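Local coordinates for protein phosphoribosylaminoimidazole carboxylase (Treponema denticola, PDB 5C5D) that catalyses the reversible carboxylation of 5-aminoimidazole ribonucleotide with carbon dioxide to 4-carboxy-5-aminoimidazole ribonucleotide in de novo purine biosynthesis, at residues 123-128 / 133-138; 83-88 / 118-123. The protein carries 1 engineered substitution. All coordinates share one frame; numbering follows the deposited sequence.

Interaction 1. Residues 123-128 / 133-138; sequences LAARIF and KEIADS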
ATOM      1  N   LEU D 123     -23.479 -11.210  13.196  1.00 15.31           N
ATOM      2  CA  LEU D 123     -23.669  -9.887  13.778  1.00 16.62           C
ATOM      3  C   LEU D 123     -25.141  -9.546  13.773  1.00 17.68           C
ATOM      4  O   LEU D 123     -25.658  -9.017  14.753  1.00 17.12           O
ATOM      5  CB  LEU D 123     -22.890  -8.809  13.020  1.00 17.02           C
ATOM      6  CG  LEU D 123     -23.215  -7.346  13.397  1.00 14.94           C
ATOM      7  CD1 LEU D 123     -22.873  -7.045  14.829  1.00 15.92           C
ATOM      8  CD2 LEU D 123     -22.476  -6.393  12.480  1.00 17.31           C
ATOM      9  N   ALA D 124     -25.817  -9.800  12.660  1.00 18.70           N
ATOM     10  CA  ALA D 124     -27.257  -9.501  12.614  1.00 17.93           C
ATOM     11  C   ALA D 124     -27.976 -10.256  13.743  1.00 18.12           C
ATOM     12  O   ALA D 124     -28.821  -9.696  14.469  1.00 16.39           O
ATOM     13  CB  ALA D 124     -27.845  -9.862  11.284  1.00 20.02           C
ATOM     14  N   ALA D 125     -27.680 -11.541  13.880  1.00 17.71           N
ATOM     15  CA  ALA D 125     -28.333 -12.334  14.910  1.00 17.12           C
ATOM     16  C   ALA D 125     -28.041 -11.754  16.285  1.00 18.01           C
ATOM     17  O   ALA D 125     -28.931 -11.681  17.143  1.00 20.54           O
ATOM     18  CB  ALA D 125     -27.876 -13.813  14.812  1.00 21.47           C
ATOM     19  N   ARG D 126     -26.805 -11.330  16.504  1.00 19.11           N
ATOM     20  CA  ARG D 126     -26.437 -10.819  17.827  1.00 17.99           C
ATOM     21  C   ARG D 126     -27.038  -9.451  18.108  1.00 19.79           C
ATOM     22  O   ARG D 126     -27.264  -9.107  19.274  1.00 21.94           O
ATOM     23  CB  ARG D 126     -24.909 -10.828  17.977  1.00 18.99           C
ATOM     24  CG  ARG D 126     -24.418 -12.265  17.994  1.00 19.11           C
ATOM     25  CD  ARG D 126     -22.909 -12.378  17.935  1.00 20.17           C
ATOM     26  NE  ARG D 126     -22.297 -12.011  19.196  1.00 21.20           N
ATOM     27  CZ  ARG D 126     -20.991 -11.933  19.377  1.00 20.49           C
ATOM     28  NH1 ARG D 126     -20.173 -12.180  18.363  1.00 21.82           N
ATOM     29  NH2 ARG D 126     -20.503 -11.584  20.559  1.00 21.63           N
ATOM     30  N   ILE D 127     -27.341  -8.686  17.062  1.00 15.85           N
ATOM     31  CA  ILE D 127     -28.081  -7.429  17.232  1.00 17.14           C
ATOM     32  C   ILE D 127     -29.502  -7.716  17.713  1.00 19.64           C
ATOM     33  O   ILE D 127     -29.946  -7.122  18.712  1.00 20.58           O
ATOM     34  CB  ILE D 127     -28.090  -6.602  15.930  1.00 18.82           C
ATOM     35  CG1 ILE D 127     -26.739  -5.899  15.794  1.00 19.94           C
ATOM     36  CG2 ILE D 127     -29.220  -5.578  15.950  1.00 18.26           C
ATOM     37  CD1 ILE D 127     -26.423  -5.437  14.434  1.00 18.85           C
ATOM     38  N   PHE D 128     -30.205  -8.659  17.080  1.00 18.30           N
ATOM     39  CA  PHE D 128     -31.561  -8.991  17.541  1.00 20.12           C
ATOM     40  C   PHE D 128     -31.519  -9.615  18.930  1.00 21.66           C
ATOM     41  O   PHE D 128     -32.459  -9.445  19.719  1.00 21.86           O
ATOM     42  CB  PHE D 128     -32.280  -9.947  16.587  1.00 20.37           C
ATOM     43  CG  PHE D 128     -32.483  -9.402  15.192  1.00 21.66           C
ATOM     44  CD1 PHE D 128     -33.188  -8.216  14.969  1.00 21.26           C
ATOM     45  CD2 PHE D 128     -31.996 -10.091  14.102  1.00 22.23           C
ATOM     46  CE1 PHE D 128     -33.386  -7.738  13.674  1.00 21.77           C
ATOM     47  CE2 PHE D 128     -32.189  -9.616  12.814  1.00 21.28           C
ATOM     48  CZ  PHE D 128     -32.882  -8.436  12.598  1.00 21.89           C
ATOM     49  N   LYS D 133     -34.665 -13.527  23.085  1.00 28.90           N
ATOM     50  CA  LYS D 133     -34.036 -14.620  23.828  1.00 29.43           C
ATOM     51  C   LYS D 133     -33.859 -15.859  22.989  1.00 29.69           C
ATOM     52  O   LYS D 133     -32.898 -16.607  23.182  1.00 30.65           O
ATOM     53  CB  LYS D 133     -34.874 -15.024  25.054  1.00 36.28           C
ATOM     54  CG  LYS D 133     -34.477 -14.380  26.353  1.00 45.54           C
ATOM     55  CD  LYS D 133     -35.335 -14.971  27.489  1.00 53.88           C
ATOM     56  CE  LYS D 133     -34.868 -14.546  28.860  1.00 60.33           C
ATOM     57  NZ  LYS D 133     -34.876 -13.071  29.005  1.00 64.10           N
ATOM     58  N   GLU D 134     -34.802 -16.113  22.091  1.00 28.29           N
ATOM     59  CA  GLU D 134     -34.718 -17.315  21.284  1.00 32.30           C
ATOM     60  C   GLU D 134     -33.526 -17.212  20.335  1.00 30.17           C
ATOM     61  O   GLU D 134     -32.791 -18.181  20.142  1.00 29.74           O
ATOM     62  CB  GLU D 134     -36.015 -17.549  20.519  1.00 36.58           C
ATOM     63  CG  GLU D 134     -37.154 -17.957  21.435  1.00 49.42           C
ATOM     64  CD  GLU D 134     -38.418 -18.315  20.690  1.00 61.08           C
ATOM     65  OE1 GLU D 134     -38.421 -18.237  19.442  1.00 62.66           O
ATOM     66  OE2 GLU D 134     -39.412 -18.675  21.358  1.00 69.23           O
ATOM     67  N   ILE D 135     -33.323 -16.043  19.747  1.00 28.56           N
ATOM     68  CA  ILE D 135     -32.162 -15.868  18.875  1.00 26.68           C
ATOM     69  C   ILE D 135     -30.873 -15.903  19.721  1.00 26.84           C
ATOM     70  O   ILE D 135     -29.859 -16.463  19.288  1.00 25.20           O
ATOM     71  CB  ILE D 135     -32.266 -14.575  18.047  1.00 22.88           C
ATOM     72  CG1 ILE D 135     -33.404 -14.723  17.023  1.00 27.23           C
ATOM     73  CG2 ILE D 135     -30.959 -14.274  17.322  1.00 21.78           C
ATOM     74  CD1 ILE D 135     -33.780 -13.429  16.336  1.00 26.53           C
ATOM     75  N   ALA D 136     -30.919 -15.345  20.932  1.00 26.90           N
ATOM     76  CA  ALA D 136     -29.767 -15.424  21.830  1.00 24.12           C
ATOM     77  C   ALA D 136     -29.374 -16.880  22.132  1.00 26.12           C
ATOM     78  O   ALA D 136     -28.189 -17.214  22.149  1.00 24.82           O
ATOM     79  CB  ALA D 136     -30.048 -14.658  23.127  1.00 24.15           C
ATOM     80  N   ASP D 137     -30.359 -17.739  22.376  1.00 25.05           N
ATOM     81  CA  ASP D 137     -30.097 -19.170  22.549  1.00 28.72           C
ATOM     82  C   ASP D 137     -29.406 -19.801  21.331  1.00 29.18           C
ATOM     83  O   ASP D 137     -28.468 -20.608  21.463  1.00 27.37           O
ATOM     84  CB  ASP D 137     -31.413 -19.919  22.838  1.00 35.97           C
ATOM     85  CG  ASP D 137     -31.986 -19.590  24.200  1.00 43.30           C
ATOM     86  OD1 ASP D 137     -31.229 -19.119  25.072  1.00 44.68           O
ATOM     87  OD2 ASP D 137     -33.202 -19.808  24.397  1.00 45.21           O
ATOM     88  N   SER D 138     -29.878 -19.434  20.149  1.00 27.80           N
ATOM     89  CA  SER D 138     -29.295 -19.933  18.907  0.62 28.08           C
ATOM     90  C   SER D 138     -27.866 -19.472  18.716  1.00 27.97           C
ATOM     91  O   SER D 138     -27.004 -20.238  18.283  1.00 28.99           O
ATOM     92  CB  SER D 138     -30.117 -19.473  17.714  0.62 28.62           C
ATOM     93  OG  SER D 138     -31.324 -20.180  17.653  0.62 27.07           O
TER
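Ile-135 reaches from the first turn of helix 133-157 onto the last turns of helix 117-129, touching Ala-125 and Phe-128 in a helix-loop-helix hairpin beside the three-layer core of the AIR carboxylase fold. The contact illustrates how one branched side chain can tie two successive helices at their junction. The backbones come closest at Ala-125 and Ile-135, whose CA atoms are 6.5 Å apart.

The apolar contacts divide between the two arms of the isoleucine. CG2 of Ile-135 lies 4.0 Å from CB of Ala-125, the nearest approach between those two side chains. The longer arm, through CG1, sets CD1 3.8 Å from CB of Phe-128. That CB is the nearest part of the phenylalanine side chain; with CG anti to the carbonyl carbon (chi1 -61°), the ring leads away from helix 133-157. Pro-3 touches both Phe-128 and Ile-135, adding to the apolar cluster, and Leu-61 of strand 60-65 also packs on the phenylalanine.

Polar interactions lie around this contact. Asp-132 accepts a hydrogen bond from the backbone N of Ile-135 through OD1, within the first turn of the second helix. Arg-126, whose side chain starts away from the hairpin partner, forms a salt bridge with Asp-77 of a second subunit, so different faces of the same part of helix 117-129 meet the hairpin partner and the second subunit.

A methyl-to-carbonyl approach completes the contact: CG2 of Ile-135 lies 3.3 Å from the backbone O of Ala-125.

Interaction 2. Residues 83-88 / 118-123; sequences ATIACP and KNAALL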
ATOM      1  N   ALA D  83     -30.449   0.213  12.141  1.00 17.39           N
ATOM      2  CA  ALA D  83     -29.074  -0.104  11.771  1.00 15.89           C
ATOM      3  C   ALA D  83     -28.980  -0.858  10.457  1.00 18.17           C
ATOM      4  O   ALA D  83     -29.929  -1.535  10.021  1.00 19.55           O
ATOM      5  CB  ALA D  83     -28.444  -0.918  12.872  1.00 17.44           C
ATOM      6  N   THR D  84     -27.810  -0.744   9.842  1.00 17.24           N
ATOM      7  CA  THR D  84     -27.479  -1.521   8.662  1.00 15.99           C
ATOM      8  C   THR D  84     -26.083  -2.080   8.785  1.00 14.98           C
ATOM      9  O   THR D  84     -25.287  -1.627   9.597  1.00 16.43           O
ATOM     10  CB  THR D  84     -27.565  -0.689   7.366  1.00 18.77           C
ATOM     11  OG1 THR D  84     -26.461   0.222   7.268  1.00 17.94           O
ATOM     12  CG2 THR D  84     -28.859   0.121   7.310  1.00 18.86           C
ATOM     13  N   ILE D  85     -25.822  -3.078   7.962  1.00 15.45           N
ATOM     14  CA  ILE D  85     -24.532  -3.797   7.915  1.00 14.31           C
ATOM     15  C   ILE D  85     -24.028  -3.797   6.469  1.00 15.92           C
ATOM     16  O   ILE D  85     -24.760  -4.170   5.565  1.00 17.48           O
ATOM     17  CB  ILE D  85     -24.714  -5.243   8.403  1.00 14.65           C
ATOM     18  CG1 ILE D  85     -25.179  -5.283   9.855  1.00 16.95           C
ATOM     19  CG2 ILE D  85     -23.423  -6.083   8.210  1.00 17.55           C
ATOM     20  CD1 ILE D  85     -25.663  -6.645  10.296  1.00 20.30           C
ATOM     21  N   ALA D  86     -22.787  -3.361   6.255  1.00 14.76           N
ATOM     22  CA  ALA D  86     -22.127  -3.480   4.949  1.00 15.07           C
ATOM     23  C   ALA D  86     -21.317  -4.753   4.908  1.00 15.98           C
ATOM     24  O   ALA D  86     -20.500  -4.967   5.779  1.00 16.25           O
ATOM     25  CB  ALA D  86     -21.212  -2.302   4.705  1.00 16.43           C
ATOM     26  N   CYS D  87     -21.511  -5.558   3.879  1.00 16.73           N
ATOM     27  CA  CYS D  87     -20.716  -6.762   3.703  1.00 15.24           C
ATOM     28  C   CYS D  87     -20.375  -6.851   2.223  1.00 16.70           C
ATOM     29  O   CYS D  87     -21.060  -7.540   1.455  1.00 19.08           O
ATOM     30  CB  CYS D  87     -21.472  -7.979   4.189  1.00 16.89           C
ATOM     31  SG  CYS D  87     -20.460  -9.489   4.122  1.00 19.15           S
ATOM     32  N   PRO D  88     -19.312  -6.135   1.808  1.00 16.80           N
ATOM     33  CA  PRO D  88     -18.988  -6.091   0.393  1.00 17.77           C
ATOM     34  C   PRO D  88     -18.406  -7.435  -0.060  1.00 18.51           C
ATOM     35  O   PRO D  88     -17.848  -8.167   0.770  1.00 16.70           O
ATOM     36  CB  PRO D  88     -17.963  -4.966   0.301  1.00 18.23           C
ATOM     37  CG  PRO D  88     -17.293  -4.952   1.628  1.00 16.71           C
ATOM     38  CD  PRO D  88     -18.408  -5.282   2.607  1.00 17.49           C
ATOM     39  N   LYS D 118     -20.548 -15.038   6.728  1.00 17.80           N
ATOM     40  CA  LYS D 118     -21.069 -15.722   7.908  1.00 20.20           C
ATOM     41  C   LYS D 118     -21.076 -14.779   9.102  1.00 20.88           C
ATOM     42  O   LYS D 118     -21.933 -14.914   9.984  1.00 17.15           O
ATOM     43  CB  LYS D 118     -20.250 -16.978   8.230  1.00 22.33           C
ATOM     44  CG  LYS D 118     -20.466 -18.117   7.249  1.00 28.96           C
ATOM     45  CD  LYS D 118     -19.751 -19.368   7.723  1.00 33.17           C
ATOM     46  CE  LYS D 118     -19.845 -20.473   6.704  1.00 41.46           C
ATOM     47  NZ  LYS D 118     -19.104 -21.684   7.153  1.00 47.76           N
ATOM     48  N   ASN D 119     -20.112 -13.849   9.146  1.00 17.75           N
ATOM     49  CA  ASN D 119     -20.011 -12.899  10.259  1.00 17.98           C
ATOM     50  C   ASN D 119     -21.042 -11.811  10.113  1.00 19.84           C
ATOM     51  O   ASN D 119     -21.506 -11.294  11.100  1.00 18.30           O
ATOM     52  CB  ASN D 119     -18.599 -12.309  10.373  1.00 18.98           C
ATOM     53  CG  ASN D 119     -17.633 -13.294  11.022  1.00 21.28           C
ATOM     54  OD1 ASN D 119     -18.073 -14.218  11.700  1.00 23.07           O
ATOM     55  ND2 ASN D 119     -16.326 -13.134  10.793  1.00 19.55           N
ATOM     56  N   ALA D 120     -21.440 -11.484   8.892  1.00 18.42           N
ATOM     57  CA  ALA D 120     -22.510 -10.500   8.756  1.00 17.62           C
ATOM     58  C   ALA D 120     -23.813 -11.096   9.316  1.00 19.37           C
ATOM     59  O   ALA D 120     -24.601 -10.428  10.007  1.00 18.22           O
ATOM     60  CB  ALA D 120     -22.691 -10.064   7.298  1.00 17.68           C
ATOM     61  N   ALA D 121     -24.043 -12.372   9.052  1.00 17.47           N
ATOM     62  CA  ALA D 121     -25.217 -13.061   9.605  1.00 19.09           C
ATOM     63  C   ALA D 121     -25.159 -13.163  11.117  1.00 19.40           C
ATOM     64  O   ALA D 121     -26.160 -12.932  11.799  1.00 19.28           O
ATOM     65  CB  ALA D 121     -25.341 -14.439   9.004  1.00 20.38           C
ATOM     66  N   LEU D 122     -23.990 -13.496  11.652  1.00 18.05           N
ATOM     67  CA  LEU D 122     -23.837 -13.607  13.098  1.00 19.96           C
ATOM     68  C   LEU D 122     -24.028 -12.271  13.783  1.00 17.45           C
ATOM     69  O   LEU D 122     -24.700 -12.200  14.828  1.00 17.79           O
ATOM     70  CB  LEU D 122     -22.451 -14.186  13.440  1.00 17.74           C
ATOM     71  CG  LEU D 122     -22.122 -14.393  14.918  1.00 17.95           C
ATOM     72  CD1 LEU D 122     -23.069 -15.364  15.592  1.00 19.00           C
ATOM     73  CD2 LEU D 122     -20.670 -14.849  15.066  1.00 18.30           C
ATOM     74  N   LEU D 123     -23.479 -11.210  13.196  1.00 15.31           N
ATOM     75  CA  LEU D 123     -23.669  -9.887  13.778  1.00 16.62           C
ATOM     76  C   LEU D 123     -25.141  -9.546  13.773  1.00 17.68           C
ATOM     77  O   LEU D 123     -25.658  -9.017  14.753  1.00 17.12           O
ATOM     78  CB  LEU D 123     -22.890  -8.809  13.020  1.00 17.02           C
ATOM     79  CG  LEU D 123     -23.215  -7.346  13.397  1.00 14.94           C
ATOM     80  CD1 LEU D 123     -22.873  -7.045  14.829  1.00 15.92           C
ATOM     81  CD2 LEU D 123     -22.476  -6.393  12.480  1.00 17.31           C
TER
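Ile-85 and Leu-123 pass each other head to tail where strand 84-86 of the parallel five-stranded sheet meets helix 117-129, within the flavodoxin-like alpha/beta/alpha sandwich (strand order 2-1-3-4-5) of the AIR carboxylase fold. As an example of helix-on-sheet packing, the contact uses side chains of unequal length to pack a helix against the face of an interior strand and the loop beyond it.

Ile-85 points toward the helix and spreads its two branches over different residues. Its CG1 arm, anti to the carbonyl carbon (chi1 -62°), carries CD1 alongside the leucine, 3.9 Å from CD2 of Leu-123. CG2, on the other branch, lies 4.1 Å from CB of Ala-120, one helical turn earlier. The same CD1 is also 3.9 Å from the backbone O of Ala-120, so the isoleucine rests partly on the helix backbone.

Beyond the strand, Cys-87 meets the same Ala-120 methyl from a different direction. The short alanine allows close approach here, with the CA atoms of Cys-87 and Ala-120 6.5 Å apart. Ile-63 of strand 60-65 touches both Ile-85 and Cys-87, while Ala-112 packs on Ile-85 and Leu-123. The cysteine side chain is about 10 Å from those of the substrate-binding residues Asp-14 and Gly-67, placing this end of the packing near the active site.

Both side-chain atoms of the cysteine meet the alanine methyl: SG and CB of Cys-87 each lie 3.9 Å from CB of Ala-120.

From the N terminus, the chain passes through strand 84-86 before a long excursion containing helix 99-103 and strand 112-113. Interaction 2 closes that loop by returning helix 117-129 to the sheet. Interaction 1 then closes a short connection of four residues between its segments, folding the start of helix 133-157 back on helix 117-129. The loops are in series, neither nested nor crossed; their segments share Leu-123, which touches across interaction 2 alone. Helix 117-129 therefore joins the central sheet to the C-terminal helix, with Ala-124 N 3.9 Å from Ile-85 CD1 where the two contacts meet. Both regions also touch a second subunit, linking this part of the fold to the eight-chain assembly.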